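Local coordinates for ankyrin repeat and SOCS box protein 11 (Homo sapiens, PDB 4UUC) that recognises substrates such as BIK, DIRAS2 and RPN1 for a cullin-5-RING ubiquitin ligase, marking them for proteasomal degradation, the present chain being its ankyrin repeat domain, at residues E181-L186 with Q215-R220; N127-V132 with V161-W166; T137-A142 with K153-G158; T72-A77 with N87-F92; S39-A44 with K54-N59. All blocks are in the same frame, centred on the assembly; numbering follows the deposited sequence.

Contact 1 of 5, residues E181-L186 with Q215-R220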
# COMPACT_ATOMS: atom_id res chain seq x y z
N GLU A 181 -17.69 11.31 -0.38
CA GLU A 181 -16.58 12.26 -0.49
C GLU A 181 -15.63 11.86 -1.63
O GLU A 181 -15.16 12.72 -2.37
CB GLU A 181 -15.83 12.37 0.84
CG GLU A 181 -16.59 13.21 1.86
CD GLU A 181 -15.82 13.48 3.15
OE1 GLU A 181 -15.13 12.57 3.65
OE2 GLU A 181 -15.91 14.62 3.65
N VAL A 182 -15.38 10.56 -1.77
CA VAL A 182 -14.51 10.06 -2.84
C VAL A 182 -15.11 10.34 -4.23
O VAL A 182 -14.38 10.72 -5.15
CB VAL A 182 -14.25 8.55 -2.66
CG1 VAL A 182 -13.57 7.96 -3.89
CG2 VAL A 182 -13.41 8.31 -1.42
N ILE A 183 -16.42 10.15 -4.37
CA ILE A 183 -17.09 10.44 -5.64
C ILE A 183 -16.88 11.89 -6.06
O ILE A 183 -16.51 12.17 -7.20
CB ILE A 183 -18.61 10.15 -5.54
CG1 ILE A 183 -18.87 8.67 -5.23
CG2 ILE A 183 -19.33 10.54 -6.84
CD1 ILE A 183 -18.48 7.70 -6.35
N HIS A 184 -17.10 12.83 -5.14
CA HIS A 184 -16.97 14.25 -5.49
C HIS A 184 -15.51 14.65 -5.73
O HIS A 184 -15.23 15.47 -6.61
CB HIS A 184 -17.59 15.13 -4.40
CG HIS A 184 -19.08 15.05 -4.35
ND1 HIS A 184 -19.87 15.25 -5.45
CD2 HIS A 184 -19.93 14.77 -3.32
CE1 HIS A 184 -21.14 15.12 -5.12
NE2 HIS A 184 -21.20 14.82 -3.83
N LEU A 185 -14.59 14.05 -4.98
CA LEU A 185 -13.16 14.32 -5.18
C LEU A 185 -12.71 13.88 -6.57
O LEU A 185 -12.03 14.63 -7.27
CB LEU A 185 -12.32 13.61 -4.12
CG LEU A 185 -12.16 14.32 -2.77
CD1 LEU A 185 -11.59 13.36 -1.74
CD2 LEU A 185 -11.28 15.54 -2.90
N LEU A 186 -13.07 12.66 -6.97
CA LEU A 186 -12.75 12.17 -8.31
C LEU A 186 -13.35 13.06 -9.39
O LEU A 186 -12.68 13.42 -10.36
CB LEU A 186 -13.23 10.73 -8.49
CG LEU A 186 -12.48 9.63 -7.74
CD1 LEU A 186 -13.17 8.30 -7.97
CD2 LEU A 186 -11.03 9.57 -8.16
N GLN A 215 -26.78 8.96 -5.59
CA GLN A 215 -27.26 10.34 -5.61
C GLN A 215 -26.14 11.28 -6.05
O GLN A 215 -26.36 12.18 -6.86
CB GLN A 215 -27.77 10.76 -4.22
CG GLN A 215 -28.39 12.15 -4.18
CD GLN A 215 -28.53 12.70 -2.77
OE1 GLN A 215 -28.22 12.02 -1.79
NE2 GLN A 215 -28.98 13.95 -2.66
N ALA A 216 -24.94 11.06 -5.51
CA ALA A 216 -23.79 11.89 -5.84
C ALA A 216 -23.48 11.83 -7.33
O ALA A 216 -23.26 12.86 -7.97
CB ALA A 216 -22.58 11.46 -5.03
N LEU A 217 -23.49 10.63 -7.88
CA LEU A 217 -23.21 10.44 -9.30
C LEU A 217 -24.28 11.11 -10.17
O LEU A 217 -23.97 11.71 -11.20
CB LEU A 217 -23.11 8.95 -9.62
CG LEU A 217 -21.84 8.28 -9.08
CD1 LEU A 217 -21.96 6.76 -9.10
CD2 LEU A 217 -20.63 8.73 -9.88
N LEU A 218 -25.53 11.01 -9.74
CA LEU A 218 -26.63 11.63 -10.47
C LEU A 218 -26.50 13.16 -10.47
O LEU A 218 -26.79 13.81 -11.47
CB LEU A 218 -27.98 11.22 -9.87
CG LEU A 218 -28.47 9.81 -10.20
CD1 LEU A 218 -29.61 9.42 -9.27
CD2 LEU A 218 -28.91 9.73 -11.65
N LEU A 219 -26.06 13.71 -9.34
CA LEU A 219 -25.94 15.16 -9.20
C LEU A 219 -24.79 15.76 -10.00
O LEU A 219 -24.83 16.93 -10.38
CB LEU A 219 -25.77 15.53 -7.72
CG LEU A 219 -27.00 15.38 -6.83
CD1 LEU A 219 -26.60 15.50 -5.36
CD2 LEU A 219 -28.06 16.41 -7.18
N ARG A 220 -23.77 14.95 -10.28
CA ARG A 220 -22.56 15.42 -10.96
C ARG A 220 -22.55 15.10 -12.45
O ARG A 220 -21.77 15.68 -13.21
CB ARG A 220 -21.31 14.80 -10.32
CG ARG A 220 -21.10 15.14 -8.84
CD ARG A 220 -21.04 16.63 -8.58
NE ARG A 220 -19.93 17.29 -9.26
CZ ARG A 220 -18.73 17.51 -8.74
NH1 ARG A 220 -18.44 17.11 -7.51
NH2 ARG A 220 -17.80 18.13 -9.46
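His-184 places its imidazole beside the backbone N (chi1 -70°) and Arg-220 folds back at chi2 and chi3, so that the two polar groups meet over the gap between helices 180-188 and 212-220. These are neighbouring helices at the C-terminal end of the ankyrin repeat stack; their short segments run nearly alongside each other, 24° apart, with axes 9.7 Å from one another. Arg-220 NH1 donates to His-184 ND1 over 3.1 Å (N-H...N 156°). The donor lies in the plane of its own guanidinium but somewhat tilted from that of the imidazole, and the two planes are almost parallel. Because ND1 accepts, the ring is probably neutral with its proton on NE2. The bend in the arginine also brings its CG to the edge of the ring, 3.6 Å from His-184 ND1. NH2 of Arg-220 makes a salt bridge to Asp-188, one turn further along the facing helix. An alanine here would take away both links, and is likely to leave Asp-188 without its countercharge and the imidazole freer to turn. Apart from the polar pair the contact is apolar and largely buried. Ala-216 presents CB to both His-184 NE2 and Ile-183, while Ile-183, crossing Leu-217 at about a right angle, sets its CG2 3.8 Å from Leu-217 CD2 and 3.8 Å from Ala-216 CB.

Contact 2 of 5, residues N127-V132 with V161-W166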
# COMPACT_ATOMS: atom_id res chain seq x y z
N ASN A 127 6.35 5.15 -8.84
CA ASN A 127 5.41 5.66 -9.83
C ASN A 127 4.01 5.83 -9.24
O ASN A 127 3.38 4.86 -8.83
CB ASN A 127 5.36 4.73 -11.05
CG ASN A 127 4.36 5.17 -12.11
OD1 ASN A 127 3.89 6.31 -12.10
ND2 ASN A 127 4.04 4.27 -13.03
N ILE A 128 3.53 7.07 -9.18
CA ILE A 128 2.24 7.34 -8.58
C ILE A 128 1.11 6.62 -9.32
O ILE A 128 0.06 6.34 -8.74
CB ILE A 128 1.95 8.87 -8.54
CG1 ILE A 128 0.78 9.17 -7.60
CG2 ILE A 128 1.71 9.41 -9.94
CD1 ILE A 128 0.66 10.64 -7.23
N ASP A 129 1.33 6.31 -10.60
CA ASP A 129 0.35 5.61 -11.42
C ASP A 129 0.73 4.15 -11.66
O ASP A 129 0.34 3.57 -12.68
CB ASP A 129 0.18 6.31 -12.78
CG ASP A 129 -0.35 7.73 -12.65
OD1 ASP A 129 -1.30 7.95 -11.87
OD2 ASP A 129 0.18 8.62 -13.34
N HIS A 130 1.47 3.55 -10.74
CA HIS A 130 1.91 2.17 -10.90
C HIS A 130 0.74 1.20 -10.87
O HIS A 130 0.17 0.96 -9.80
CB HIS A 130 2.92 1.79 -9.82
CG HIS A 130 3.47 0.41 -9.96
ND1 HIS A 130 4.02 -0.29 -8.90
CD2 HIS A 130 3.55 -0.42 -11.03
CE1 HIS A 130 4.41 -1.48 -9.32
NE2 HIS A 130 4.14 -1.58 -10.60
N GLU A 131 0.38 0.64 -12.02
CA GLU A 131 -0.72 -0.33 -12.07
C GLU A 131 -0.20 -1.75 -11.91
O GLU A 131 0.36 -2.31 -12.84
CB GLU A 131 -1.51 -0.22 -13.37
CG GLU A 131 -2.70 -1.20 -13.41
CD GLU A 131 -3.56 -1.10 -14.66
OE1 GLU A 131 -3.33 -0.18 -15.48
OE2 GLU A 131 -4.46 -1.95 -14.83
N VAL A 132 -0.40 -2.32 -10.73
CA VAL A 132 -0.12 -3.74 -10.52
C VAL A 132 -1.25 -4.54 -11.17
O VAL A 132 -2.42 -4.27 -10.91
CB VAL A 132 -0.00 -4.08 -9.02
CG1 VAL A 132 0.04 -5.59 -8.80
CG2 VAL A 132 1.24 -3.43 -8.44
N VAL A 161 -6.52 10.46 -12.87
CA VAL A 161 -7.83 10.23 -12.28
C VAL A 161 -8.56 9.01 -12.85
O VAL A 161 -9.30 8.35 -12.12
CB VAL A 161 -8.73 11.49 -12.42
CG1 VAL A 161 -9.08 11.75 -13.88
CG2 VAL A 161 -9.99 11.35 -11.58
N ASP A 162 -8.36 8.72 -14.13
CA ASP A 162 -9.09 7.63 -14.79
C ASP A 162 -8.30 6.32 -14.86
O ASP A 162 -8.81 5.32 -15.35
CB ASP A 162 -9.51 8.05 -16.20
CG ASP A 162 -10.62 9.09 -16.21
OD1 ASP A 162 -11.56 8.98 -15.39
OD2 ASP A 162 -10.57 10.02 -17.05
N HIS A 163 -7.06 6.33 -14.37
CA HIS A 163 -6.22 5.14 -14.43
C HIS A 163 -6.49 4.23 -13.23
O HIS A 163 -6.19 4.58 -12.09
CB HIS A 163 -4.74 5.55 -14.46
CG HIS A 163 -3.81 4.44 -14.84
ND1 HIS A 163 -2.48 4.65 -15.12
CD2 HIS A 163 -4.02 3.11 -14.99
CE1 HIS A 163 -1.90 3.50 -15.41
NE2 HIS A 163 -2.81 2.55 -15.34
N GLY A 164 -7.06 3.05 -13.49
CA GLY A 164 -7.45 2.14 -12.43
C GLY A 164 -6.95 0.73 -12.60
O GLY A 164 -5.75 0.48 -12.51
N GLN A 165 -7.88 -0.20 -12.82
CA GLN A 165 -7.56 -1.61 -13.07
C GLN A 165 -8.07 -1.95 -14.47
O GLN A 165 -9.24 -2.30 -14.66
CB GLN A 165 -8.20 -2.51 -12.01
CG GLN A 165 -7.65 -3.93 -11.98
CD GLN A 165 -8.16 -4.78 -13.13
OE1 GLN A 165 -7.42 -5.07 -14.07
NE2 GLN A 165 -9.42 -5.19 -13.05
N TRP A 166 -7.16 -1.83 -15.44
CA TRP A 166 -7.48 -1.86 -16.87
C TRP A 166 -8.67 -0.94 -17.16
O TRP A 166 -8.52 0.28 -17.09
CB TRP A 166 -7.72 -3.29 -17.37
CG TRP A 166 -7.76 -3.35 -18.89
CD1 TRP A 166 -6.87 -2.76 -19.75
CD2 TRP A 166 -8.74 -4.00 -19.71
NE1 TRP A 166 -7.23 -3.01 -21.05
CE2 TRP A 166 -8.38 -3.76 -21.06
CE3 TRP A 166 -9.88 -4.75 -19.44
CZ2 TRP A 166 -9.12 -4.26 -22.13
CZ3 TRP A 166 -10.62 -5.24 -20.51
CH2 TRP A 166 -10.24 -4.99 -21.83
O HOH W 1 -4.91 -4.74 -14.18
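Asp-129 and Glu-131 pass His-163 and Gln-165 in two irregular backbones, with CA atoms 7.2 Å apart for Asp-129 and His-163 and 7.0 Å for Glu-131 and Gln-165; the first segment opens with a type I turn from Asn-127 to His-130. Asn-127 OD1 accepts from Asp-129 N in an Asx turn. Both segments belong to the loops that join successive helix pairs of the ankyrin stack. Glu-131 carries the contact. Its CG is anti to the backbone N (chi1 -178°) and the chain stays extended, which sends the carboxylate across to the other loop. OE1, approached on its anti side, takes a bond of 2.8 Å from His-163 NE2; OE1 lies in the imidazole plane, while the carboxylate itself stands steeply to that ring. OE2, approached on its syn side, accepts from Trp-166 N at 2.8 Å (N-H...O 165°), each donor tilted well out of the carboxylate plane, and a water joins OE2 to Gln-165 OE1. A glutamine in its place would probably weaken this grip, since its amide nitrogen could not accept and either the imidazole or the Trp-166 amide would lose its mate. Asp-129 sets CB 3.9 Å from His-163 ND1, while its OD1 bonds to Ser-160 N. With both oxygens engaged, the Glu-131 carboxylate is held from turning, and its negative charge would favour a protonated His-163.

Contact 3 of 5, residues T137-A142 with K153-G158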
# COMPACT_ATOMS: atom_id res chain seq x y z
N THR A 137 -4.03 0.76 -9.85
CA THR A 137 -3.16 1.83 -9.42
C THR A 137 -3.37 2.13 -7.94
O THR A 137 -4.36 1.67 -7.34
CB THR A 137 -3.45 3.11 -10.20
OG1 THR A 137 -4.82 3.45 -10.01
CG2 THR A 137 -3.17 2.92 -11.69
N PRO A 138 -2.47 2.91 -7.33
CA PRO A 138 -2.69 3.32 -5.94
C PRO A 138 -4.03 4.05 -5.75
O PRO A 138 -4.71 3.83 -4.75
CB PRO A 138 -1.50 4.24 -5.65
CG PRO A 138 -0.42 3.73 -6.56
CD PRO A 138 -1.13 3.32 -7.81
N LEU A 139 -4.40 4.90 -6.70
CA LEU A 139 -5.67 5.62 -6.60
C LEU A 139 -6.84 4.64 -6.62
O LEU A 139 -7.81 4.80 -5.88
CB LEU A 139 -5.81 6.64 -7.73
CG LEU A 139 -7.11 7.44 -7.74
CD1 LEU A 139 -7.28 8.24 -6.45
CD2 LEU A 139 -7.15 8.35 -8.96
N TYR A 140 -6.76 3.63 -7.48
CA TYR A 140 -7.80 2.62 -7.59
C TYR A 140 -7.98 1.86 -6.27
O TYR A 140 -9.11 1.61 -5.83
CB TYR A 140 -7.48 1.65 -8.72
CG TYR A 140 -8.55 0.63 -8.99
CD1 TYR A 140 -9.62 0.92 -9.82
CD2 TYR A 140 -8.49 -0.63 -8.42
CE1 TYR A 140 -10.61 -0.02 -10.07
CE2 TYR A 140 -9.46 -1.57 -8.66
CZ TYR A 140 -10.52 -1.27 -9.48
OH TYR A 140 -11.48 -2.22 -9.70
N VAL A 141 -6.87 1.48 -5.65
CA VAL A 141 -6.90 0.81 -4.36
C VAL A 141 -7.52 1.72 -3.30
O VAL A 141 -8.36 1.28 -2.53
CB VAL A 141 -5.48 0.37 -3.93
CG1 VAL A 141 -5.49 -0.21 -2.51
CG2 VAL A 141 -4.91 -0.64 -4.92
N ALA A 142 -7.09 2.98 -3.28
CA ALA A 142 -7.62 3.96 -2.34
C ALA A 142 -9.14 4.06 -2.44
O ALA A 142 -9.84 4.14 -1.43
CB ALA A 142 -6.98 5.32 -2.57
N LYS A 153 -4.88 13.09 -1.37
CA LYS A 153 -3.44 13.32 -1.52
C LYS A 153 -2.93 12.86 -2.88
O LYS A 153 -2.15 13.56 -3.52
CB LYS A 153 -2.68 12.61 -0.40
CG LYS A 153 -1.20 12.98 -0.32
CD LYS A 153 -1.01 14.40 0.20
CE LYS A 153 0.40 14.91 -0.06
NZ LYS A 153 0.59 16.28 0.48
N LEU A 154 -3.35 11.68 -3.32
CA LEU A 154 -2.94 11.14 -4.61
C LEU A 154 -3.36 12.06 -5.77
O LEU A 154 -2.58 12.31 -6.68
CB LEU A 154 -3.51 9.74 -4.82
CG LEU A 154 -2.81 8.64 -4.02
CD1 LEU A 154 -3.66 7.37 -3.97
CD2 LEU A 154 -1.44 8.33 -4.62
N LEU A 155 -4.59 12.55 -5.72
CA LEU A 155 -5.09 13.46 -6.74
C LEU A 155 -4.29 14.76 -6.75
O LEU A 155 -3.93 15.27 -7.81
CB LEU A 155 -6.58 13.74 -6.52
CG LEU A 155 -7.52 12.57 -6.79
CD1 LEU A 155 -8.91 12.85 -6.25
CD2 LEU A 155 -7.58 12.24 -8.28
N GLU A 156 -4.02 15.29 -5.56
CA GLU A 156 -3.25 16.52 -5.42
C GLU A 156 -1.83 16.37 -5.96
O GLU A 156 -1.25 17.33 -6.47
CB GLU A 156 -3.21 16.96 -3.96
CG GLU A 156 -4.53 17.48 -3.44
CD GLU A 156 -4.54 17.70 -1.95
OE1 GLU A 156 -3.55 17.34 -1.27
OE2 GLU A 156 -5.54 18.25 -1.44
N LEU A 157 -1.27 15.17 -5.84
CA LEU A 157 0.08 14.90 -6.31
C LEU A 157 0.12 14.59 -7.81
O LEU A 157 1.19 14.39 -8.38
CB LEU A 157 0.70 13.74 -5.52
CG LEU A 157 1.05 14.04 -4.06
CD1 LEU A 157 1.45 12.76 -3.33
CD2 LEU A 157 2.16 15.07 -3.96
N GLY A 158 -1.05 14.53 -8.44
CA GLY A 158 -1.14 14.41 -9.88
C GLY A 158 -1.43 13.02 -10.41
O GLY A 158 -1.17 12.73 -11.58
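Leu-154 pushes its CD1 into a shallow hollow on helix 138-144, the first helix of the antiparallel pair that forms the ankyrin repeat of residues 134-163. The hollow is walled by Pro-138 and Ala-142, one helical turn apart, with Ala-142 CB 4.1 Å from Leu-154 CD1, and its floor is backbone. CD1 of Leu-154 lies 3.7 Å from Leu-139 CA. The small methyl of Ala-142 probably lets the leucine come this close to the main chain, where the helices draw nearest: Leu-139 and Leu-154 have CA atoms 6.5 Å apart. Leu-139 turns the other way. With CG anti to its backbone N (chi1 179°), it lies beside Leu-154 and crosses Leu-155 at about a right angle, so that one branch of each leucine abuts the other. Leu-154 also packs on Met-118 and Leu-122 of helix 115-123, and helix 105-111 meets Pro-138 and Ala-142. Thr-137, Pro-138 and Leu-139 are the first three residues of the Thr-Pro-Leu-His signature of ankyrin repeats, with Tyr-140 in the histidine's place. The threonine is the N-cap, its OG1 accepting from Tyr-140 N while also bonded to His-163 O, and Gly-158 ends the second helix in a Schellman motif. The closest approach of the Leu-139 and Leu-155 side chains is CD2 to CD2, 4.0 Å.

Contact 4 of 5, residues T72-A77 with N87-F92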
# COMPACT_ATOMS: atom_id res chain seq x y z
N THR A 72 8.86 -8.46 1.01
CA THR A 72 10.10 -7.83 1.43
C THR A 72 9.88 -7.16 2.79
O THR A 72 8.74 -6.99 3.22
CB THR A 72 10.57 -6.77 0.42
OG1 THR A 72 9.54 -5.79 0.25
CG2 THR A 72 10.88 -7.42 -0.93
N PRO A 73 10.98 -6.79 3.48
CA PRO A 73 10.80 -6.04 4.73
C PRO A 73 9.98 -4.77 4.52
O PRO A 73 9.17 -4.42 5.38
CB PRO A 73 12.23 -5.71 5.15
CG PRO A 73 13.05 -6.84 4.56
CD PRO A 73 12.38 -7.18 3.26
N LEU A 74 10.17 -4.10 3.38
CA LEU A 74 9.44 -2.87 3.10
C LEU A 74 7.95 -3.12 2.96
O LEU A 74 7.13 -2.35 3.46
CB LEU A 74 9.99 -2.19 1.84
CG LEU A 74 9.38 -0.84 1.47
CD1 LEU A 74 9.53 0.19 2.60
CD2 LEU A 74 10.02 -0.32 0.20
N PHE A 75 7.58 -4.21 2.28
CA PHE A 75 6.17 -4.58 2.19
C PHE A 75 5.60 -4.79 3.59
O PHE A 75 4.53 -4.28 3.91
CB PHE A 75 5.99 -5.84 1.34
CG PHE A 75 4.57 -6.31 1.25
CD1 PHE A 75 3.70 -5.77 0.32
CD2 PHE A 75 4.10 -7.29 2.11
CE1 PHE A 75 2.39 -6.20 0.25
CE2 PHE A 75 2.79 -7.72 2.04
CZ PHE A 75 1.94 -7.18 1.11
N ASN A 76 6.31 -5.54 4.43
CA ASN A 76 5.84 -5.81 5.78
C ASN A 76 5.70 -4.51 6.58
O ASN A 76 4.74 -4.35 7.34
CB ASN A 76 6.79 -6.77 6.49
CG ASN A 76 6.63 -8.21 6.01
OD1 ASN A 76 5.85 -8.48 5.09
ND2 ASN A 76 7.36 -9.13 6.62
N ALA A 77 6.63 -3.59 6.39
CA ALA A 77 6.58 -2.30 7.08
C ALA A 77 5.32 -1.54 6.68
O ALA A 77 4.72 -0.84 7.49
CB ALA A 77 7.82 -1.48 6.76
N ASN A 87 11.16 4.43 6.67
CA ASN A 87 12.30 5.32 6.54
C ASN A 87 13.64 4.60 6.75
O ASN A 87 14.55 4.76 5.94
CB ASN A 87 12.19 6.49 7.52
CG ASN A 87 11.21 7.54 7.06
OD1 ASN A 87 10.96 7.71 5.86
ND2 ASN A 87 10.64 8.28 8.01
N VAL A 88 13.77 3.83 7.83
CA VAL A 88 15.05 3.18 8.13
C VAL A 88 15.41 2.16 7.05
O VAL A 88 16.58 2.03 6.68
CB VAL A 88 15.05 2.51 9.53
CG1 VAL A 88 14.09 1.33 9.61
CG2 VAL A 88 16.46 2.07 9.91
N LEU A 89 14.41 1.44 6.54
CA LEU A 89 14.64 0.49 5.45
C LEU A 89 15.17 1.20 4.20
O LEU A 89 16.12 0.74 3.56
CB LEU A 89 13.36 -0.26 5.11
CG LEU A 89 12.88 -1.29 6.14
CD1 LEU A 89 11.48 -1.75 5.79
CD2 LEU A 89 13.83 -2.48 6.21
N LEU A 90 14.54 2.32 3.85
CA LEU A 90 14.97 3.10 2.70
C LEU A 90 16.38 3.67 2.92
O LEU A 90 17.17 3.76 1.98
CB LEU A 90 13.97 4.22 2.42
CG LEU A 90 12.61 3.75 1.90
CD1 LEU A 90 11.59 4.87 1.94
CD2 LEU A 90 12.73 3.19 0.49
N GLU A 91 16.69 4.04 4.16
CA GLU A 91 18.02 4.54 4.50
C GLU A 91 19.07 3.47 4.25
O GLU A 91 20.18 3.77 3.81
CB GLU A 91 18.07 5.01 5.95
CG GLU A 91 17.35 6.32 6.22
CD GLU A 91 17.15 6.58 7.71
OE1 GLU A 91 17.79 5.90 8.53
OE2 GLU A 91 16.33 7.47 8.05
N PHE A 92 18.72 2.22 4.53
CA PHE A 92 19.64 1.10 4.37
C PHE A 92 19.56 0.46 2.98
O PHE A 92 20.06 -0.65 2.76
CB PHE A 92 19.39 0.05 5.46
CG PHE A 92 20.07 0.36 6.76
CD1 PHE A 92 19.50 1.24 7.67
CD2 PHE A 92 21.29 -0.21 7.07
CE1 PHE A 92 20.13 1.53 8.86
CE2 PHE A 92 21.93 0.08 8.26
CZ PHE A 92 21.35 0.95 9.15
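Pro-73 meets Leu-89 with neither nearby aromatic ring taking part: Phe-75 has Asn-76 OD1 in plane at its edge and leaves its backbone away from the second helix, while Phe-92 has Val-88 O at its edge and packs on Leu-57. The proline ring supplies the touching surface on the first side, its CB 3.8 Å from Leu-89 CD2. The other methyl of that leucine, CD1, settles on the backbone, 3.6 Å from Leu-74 CA, and reaches Ala-77 CB at 3.8 Å. Leu-74 meets Leu-90 more loosely, CD2 to CD2 at 4.4 Å. Helices 73-80 and 83-91 thus pair as the antiparallel helices of an ankyrin repeat, their short segments 163° apart and 10.0 Å between axes. Thr-72 caps the first helix by accepting from Phe-75 N through OG1. The side chains that cross are all aliphatic, and one methyl rests on main-chain atoms, so the helices are joined by shape and burial; the polar bonds lie elsewhere, in the Thr-72 cap and from Asn-76 ND2 to His-42 O of the preceding repeat.

Contact 5 of 5, residues S39-A44 with K54-N59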
# COMPACT_ATOMS: atom_id res chain seq x y z
N SER A 39 12.96 -13.84 7.57
CA SER A 39 14.05 -13.43 8.46
C SER A 39 13.50 -12.69 9.68
O SER A 39 12.34 -12.30 9.71
CB SER A 39 15.04 -12.54 7.71
OG SER A 39 14.50 -11.23 7.53
N SER A 40 14.36 -12.47 10.67
CA SER A 40 13.98 -11.68 11.84
C SER A 40 13.61 -10.25 11.43
O SER A 40 12.71 -9.65 12.02
CB SER A 40 15.12 -11.66 12.85
OG SER A 40 15.31 -12.96 13.40
N LEU A 41 14.29 -9.72 10.42
CA LEU A 41 13.97 -8.38 9.92
C LEU A 41 12.55 -8.33 9.36
O LEU A 41 11.82 -7.36 9.61
CB LEU A 41 14.97 -7.94 8.85
CG LEU A 41 14.72 -6.55 8.26
CD1 LEU A 41 14.78 -5.47 9.35
CD2 LEU A 41 15.71 -6.24 7.16
N HIS A 42 12.16 -9.35 8.61
CA HIS A 42 10.78 -9.46 8.12
C HIS A 42 9.79 -9.33 9.28
O HIS A 42 8.82 -8.59 9.19
CB HIS A 42 10.54 -10.78 7.39
CG HIS A 42 11.05 -10.81 5.98
ND1 HIS A 42 12.04 -11.67 5.57
CD2 HIS A 42 10.69 -10.10 4.88
CE1 HIS A 42 12.28 -11.49 4.29
NE2 HIS A 42 11.48 -10.54 3.84
N GLU A 43 10.06 -10.05 10.38
CA GLU A 43 9.13 -10.06 11.51
C GLU A 43 9.12 -8.73 12.26
O GLU A 43 8.05 -8.26 12.67
CB GLU A 43 9.47 -11.21 12.46
CG GLU A 43 9.45 -12.57 11.74
CD GLU A 43 8.79 -13.69 12.52
OE1 GLU A 43 7.88 -13.43 13.33
OE2 GLU A 43 9.19 -14.86 12.30
N ALA A 44 10.28 -8.10 12.45
CA ALA A 44 10.33 -6.78 13.08
C ALA A 44 9.52 -5.77 12.28
O ALA A 44 8.79 -4.96 12.83
CB ALA A 44 11.76 -6.30 13.25
N LYS A 54 16.32 -1.63 12.96
CA LYS A 54 17.59 -0.93 12.76
C LYS A 54 18.75 -1.71 13.35
O LYS A 54 19.83 -1.77 12.75
CB LYS A 54 17.56 0.48 13.37
CG LYS A 54 18.80 1.30 13.03
CD LYS A 54 18.71 2.72 13.56
CE LYS A 54 19.92 3.53 13.11
NZ LYS A 54 19.88 4.93 13.62
N ALA A 55 18.54 -2.31 14.52
CA ALA A 55 19.58 -3.11 15.16
C ALA A 55 19.95 -4.30 14.28
O ALA A 55 21.12 -4.67 14.18
CB ALA A 55 19.11 -3.58 16.53
N LEU A 56 18.95 -4.90 13.64
CA LEU A 56 19.19 -6.02 12.74
C LEU A 56 19.95 -5.54 11.49
O LEU A 56 20.89 -6.20 11.04
CB LEU A 56 17.87 -6.68 12.35
CG LEU A 56 17.18 -7.48 13.46
CD1 LEU A 56 15.72 -7.73 13.12
CD2 LEU A 56 17.90 -8.79 13.72
N LEU A 57 19.54 -4.39 10.96
CA LEU A 57 20.19 -3.82 9.78
C LEU A 57 21.64 -3.44 10.06
O LEU A 57 22.51 -3.63 9.22
CB LEU A 57 19.41 -2.60 9.28
CG LEU A 57 18.09 -2.94 8.60
CD1 LEU A 57 17.20 -1.71 8.48
CD2 LEU A 57 18.33 -3.57 7.22
N GLU A 58 21.88 -2.91 11.26
CA GLU A 58 23.23 -2.53 11.68
C GLU A 58 24.15 -3.74 11.75
O GLU A 58 25.37 -3.61 11.63
CB GLU A 58 23.18 -1.83 13.04
CG GLU A 58 22.72 -0.38 12.98
CD GLU A 58 22.50 0.24 14.35
OE1 GLU A 58 22.39 -0.51 15.35
OE2 GLU A 58 22.45 1.48 14.43
N ASN A 59 23.56 -4.92 11.95
CA ASN A 59 24.32 -6.16 12.04
C ASN A 59 24.18 -7.02 10.79
O ASN A 59 24.33 -8.25 10.84
CB ASN A 59 23.89 -6.93 13.29
CG ASN A 59 24.40 -6.30 14.56
OD1 ASN A 59 25.50 -6.60 15.02
ND2 ASN A 59 23.61 -5.40 15.14
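Leu-56 and Leu-41 lead the apolar contacts between helices 40-46 and 50-58 of the ankyrin repeat of residues 36-65. CD1 of Leu-56 lies against the main chain, 3.6 Å from Leu-41 N, flanked by Ser-40 CB at 4.0 Å and Ala-44 CB at 4.2 Å. Ser-40 occupies the place where a proline often stands in this repeat, and offers its CB to both branches of Leu-56. Leu-41 holds CG anti to the backbone N (chi1 180°), and so carries CD2 to 3.7 Å from Leu-57 CD2, the two side chains crossing at about a right angle. None of the polar bonds joins the two segments; most lie within one of them. Ser-39 and His-42 form a capping box: His-42 N donates to Ser-39 OG, and Ser-39 N returns a bond of 3.1 Å to His-42 ND1, nearly straight (174°) and in the imidazole plane. NE2 of the same ring bonds to Gly-65 O, which ties both ring nitrogens. At the other end Asn-59 ND2 bonds to Ala-55 O at 2.8 Å. The two helices, whose short segments run 157° apart, stand between neighbouring helices: 7-14 meets Ser-40 and 17-26 meets Leu-56, while Leu-57 packs on Val-88 and Leu-89 of helix 83-91.

Contacts 3, 4 and 5 repeat one design in three ankyrin repeats: antiparallel helices joined by leucines over a capped helix start, all buried, with aliphatic side chains at the interface. Contact 1 is also buried, but pairs nearly parallel helices near the C-terminal end, and adds a polar bond at its margin. Contact 2 differs most, being a surface contact of loops built on a carboxylate. Contacts 4 and 5 touch, as do 2 with 3 and 1 with 3, whereas contacts 3 and 4 stay about 10 Å apart at their nearest atoms. Thr-137 N probably bonds to Gly-164 O between contacts 3 and 2. Leu-185 and Leu-186 of contact 1 pack on Leu-155 of contact 3. Contacts 1 and 5 lie about 45 Å apart, centre to centre.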